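Local atomic coordinates of haloacid dehalogenase-like hydrolase (Bacteroides thetaiotaomicron, PDB entry 2RBK), a protein that probably acts as a magnesium-dependent phosphatase of the haloacid dehalogenase superfamily, and is caught here with a vanadate-derived group in its active site. Residues 7-12 / 51-56. Residues are numbered along the deposited sequence; the frame is centred on the assembly and turned at random.
Sequences FDIDGT and NNLSEL. With MG (magnesium ion), chain B; VN4 (oxido(dioxo)vanadium), chain C.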
loop_
_atom_site.group_PDB
_atom_site.type_symbol
_atom_site.label_atom_id
_atom_site.label_comp_id
_atom_site.label_asym_id
_atom_site.label_seq_id
_atom_site.Cartn_x
_atom_site.Cartn_y
_atom_site.Cartn_z
ATOM N N PHE A 7 -0.052 -9.352 -0.875
ATOM C CA PHE A 7 1.043 -8.932 0.009
ATOM C C PHE A 7 1.189 -7.414 0.016
ATOM O O PHE A 7 1.474 -6.802 -1.013
ATOM C CB PHE A 7 2.359 -9.497 -0.452
ATOM C CG PHE A 7 2.462 -10.990 -0.367
ATOM C CD1 PHE A 7 2.235 -11.794 -1.455
ATOM C CD2 PHE A 7 2.776 -11.614 0.849
ATOM C CE1 PHE A 7 2.341 -13.174 -1.372
ATOM C CE2 PHE A 7 2.862 -12.990 0.922
ATOM C CZ PHE A 7 2.652 -13.775 -0.183
ATOM N N ASP A 8 1.093 -6.825 1.222
ATOM C CA ASP A 8 1.674 -5.511 1.425
ATOM C C ASP A 8 3.169 -5.569 1.167
ATOM O O ASP A 8 3.794 -6.619 1.267
ATOM C CB ASP A 8 1.402 -5.090 2.860
ATOM C CG ASP A 8 1.990 -3.791 3.254
ATOM O OD1 ASP A 8 2.663 -3.744 4.313
ATOM O OD2 ASP A 8 1.783 -2.787 2.516
ATOM N N ILE A 9 3.758 -4.408 0.829
ATOM C CA ILE A 9 5.203 -4.376 0.606
ATOM C C ILE A 9 5.913 -3.995 1.929
ATOM O O ILE A 9 6.633 -4.827 2.507
ATOM C CB ILE A 9 5.649 -3.401 -0.501
ATOM C CG1 ILE A 9 4.999 -3.740 -1.830
ATOM C CG2 ILE A 9 7.148 -3.383 -0.574
ATOM C CD1 ILE A 9 5.252 -2.668 -2.894
ATOM N N ASP A 10 5.771 -2.768 2.365
ATOM C CA ASP A 10 6.651 -2.256 3.433
ATOM C C ASP A 10 6.290 -2.859 4.785
ATOM O O ASP A 10 5.180 -2.745 5.269
ATOM C CB ASP A 10 6.570 -0.753 3.448
ATOM C CG ASP A 10 7.046 -0.176 2.147
ATOM O OD1 ASP A 10 8.263 -0.275 1.893
ATOM O OD2 ASP A 10 6.197 0.304 1.353
ATOM N N GLY A 11 7.226 -3.542 5.411
ATOM C CA GLY A 11 7.052 -4.239 6.658
ATOM C C GLY A 11 6.443 -5.608 6.511
ATOM O O GLY A 11 6.231 -6.285 7.525
ATOM N N THR A 12 6.174 -6.050 5.288
ATOM C CA THR A 12 5.506 -7.341 5.029
ATOM C C THR A 12 6.375 -8.184 4.098
ATOM O O THR A 12 6.788 -9.292 4.483
ATOM C CB THR A 12 4.093 -7.067 4.484
ATOM O OG1 THR A 12 3.343 -6.369 5.476
ATOM C CG2 THR A 12 3.393 -8.412 4.159
ATOM N N ASN A 51 10.271 0.606 -6.061
ATOM C CA ASN A 51 11.668 0.459 -6.464
ATOM C C ASN A 51 12.336 -0.632 -5.636
ATOM O O ASN A 51 13.558 -0.746 -5.691
ATOM C CB ASN A 51 12.434 1.787 -6.328
ATOM C CG ASN A 51 12.668 2.158 -4.867
ATOM O OD1 ASN A 51 11.988 1.699 -3.955
ATOM N ND2 ASN A 51 13.648 3.029 -4.593
ATOM N N ASN A 52 11.563 -1.430 -4.904
ATOM C CA ASN A 52 12.120 -2.341 -3.872
ATOM C C ASN A 52 11.690 -3.772 -4.080
ATOM O O ASN A 52 11.906 -4.603 -3.207
ATOM C CB ASN A 52 11.772 -1.777 -2.493
ATOM C CG ASN A 52 10.290 -1.634 -2.225
ATOM O OD1 ASN A 52 9.462 -1.845 -3.148
ATOM N ND2 ASN A 52 9.982 -1.197 -1.009
ATOM N N LEU A 53 11.121 -4.119 -5.273
ATOM C CA LEU A 53 10.634 -5.419 -5.562
ATOM C C LEU A 53 11.380 -6.140 -6.669
ATOM O O LEU A 53 10.929 -7.175 -7.165
ATOM C CB LEU A 53 9.134 -5.455 -5.899
ATOM C CG LEU A 53 8.201 -4.998 -4.799
ATOM C CD1 LEU A 53 6.764 -5.168 -5.329
ATOM C CD2 LEU A 53 8.427 -5.790 -3.532
ATOM N N SER A 54 12.562 -5.648 -7.108
ATOM C CA SER A 54 13.227 -6.246 -8.263
ATOM C C SER A 54 13.506 -7.720 -8.105
ATOM O O SER A 54 13.458 -8.438 -9.069
ATOM C CB SER A 54 14.504 -5.492 -8.622
ATOM O OG SER A 54 15.458 -5.560 -7.608
ATOM N N GLU A 55 13.786 -8.181 -6.905
ATOM C CA GLU A 55 14.023 -9.614 -6.774
ATOM C C GLU A 55 12.834 -10.474 -7.202
ATOM O O GLU A 55 12.953 -11.532 -7.865
ATOM C CB GLU A 55 14.445 -9.957 -5.349
ATOM C CG GLU A 55 15.752 -9.280 -4.991
ATOM C CD GLU A 55 15.899 -9.069 -3.517
ATOM O OE1 GLU A 55 14.943 -8.563 -2.902
ATOM O OE2 GLU A 55 16.936 -9.350 -2.958
ATOM N N LEU A 56 11.663 -10.023 -6.853
ATOM C CA LEU A 56 10.452 -10.739 -7.204
ATOM C C LEU A 56 10.091 -10.526 -8.689
ATOM O O LEU A 56 9.650 -11.450 -9.360
ATOM C CB LEU A 56 9.267 -10.344 -6.317
ATOM C CG LEU A 56 9.460 -10.565 -4.829
ATOM C CD1 LEU A 56 8.264 -10.078 -4.055
ATOM C CD2 LEU A 56 9.753 -12.046 -4.559
HETATM MG MG MG B . 3.193 -2.124 5.464
HETATM V V VN4 C . 2.572 -0.957 2.179
HETATM O O1 VN4 C . 3.473 -1.523 0.899
HETATM O O2 VN4 C . 3.248 -0.914 3.803
HETATM O O3 VN4 C . 1.166 0.214 2.023
HETATM O O HOH W 1 1.173 -1.640 5.727
HETATM O O HOH W 2 3.914 -0.727 6.829
HETATM O O HOH W 3 3.549 0.831 1.578
#
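Ile9 meets the 51-56 segment with both branches of its side chain. CD1 of Ile9 lies 3.8 Å from CD1 of Leu53, an apolar contact, while CG2 of Ile9 comes within 3.6 Å of ND2 of Asn52 and 4.0 Å of CD2 of Leu53. The first torsion (chi1 -59°) turns CG2 anti to the backbone N and CG1 beside it, aiming the branches at 51-56. OD1 of Asp10 approaches ND2 of Asn52 at 3.5 Å, the carboxylate and amide planes 43° apart, but the firmer partner of Asp10 is Arg45, in a salt bridge to OD2. Ile41 of strand 38-42 touches both Ile9 and Leu53, joining the pair to the central beta-sheet. Were Ile9 cut back to an alanine here, CD1 and CG2 would go, and a gap would probably open against both methyls of Leu53 and beside the amide of Asn52. The loop carries Asp8, Asp10 and Thr12 in a sequence consistent with the HAD-type DxDx(T/V) motif: OD2 of Asp8 reaches V of the vanadium group at 2.0 Å, OD1 of Asp8 binds magnesium at 2.1 Å, and the N-H groups of Ile9 and Asp10 both hydrogen-bond to O1 of the vanadium group, the second nearly straight (162°). The chemistry thus meets in one residue: the side chain of Ile9 packs on 51-56 while its backbone N-H serves the oxyanion.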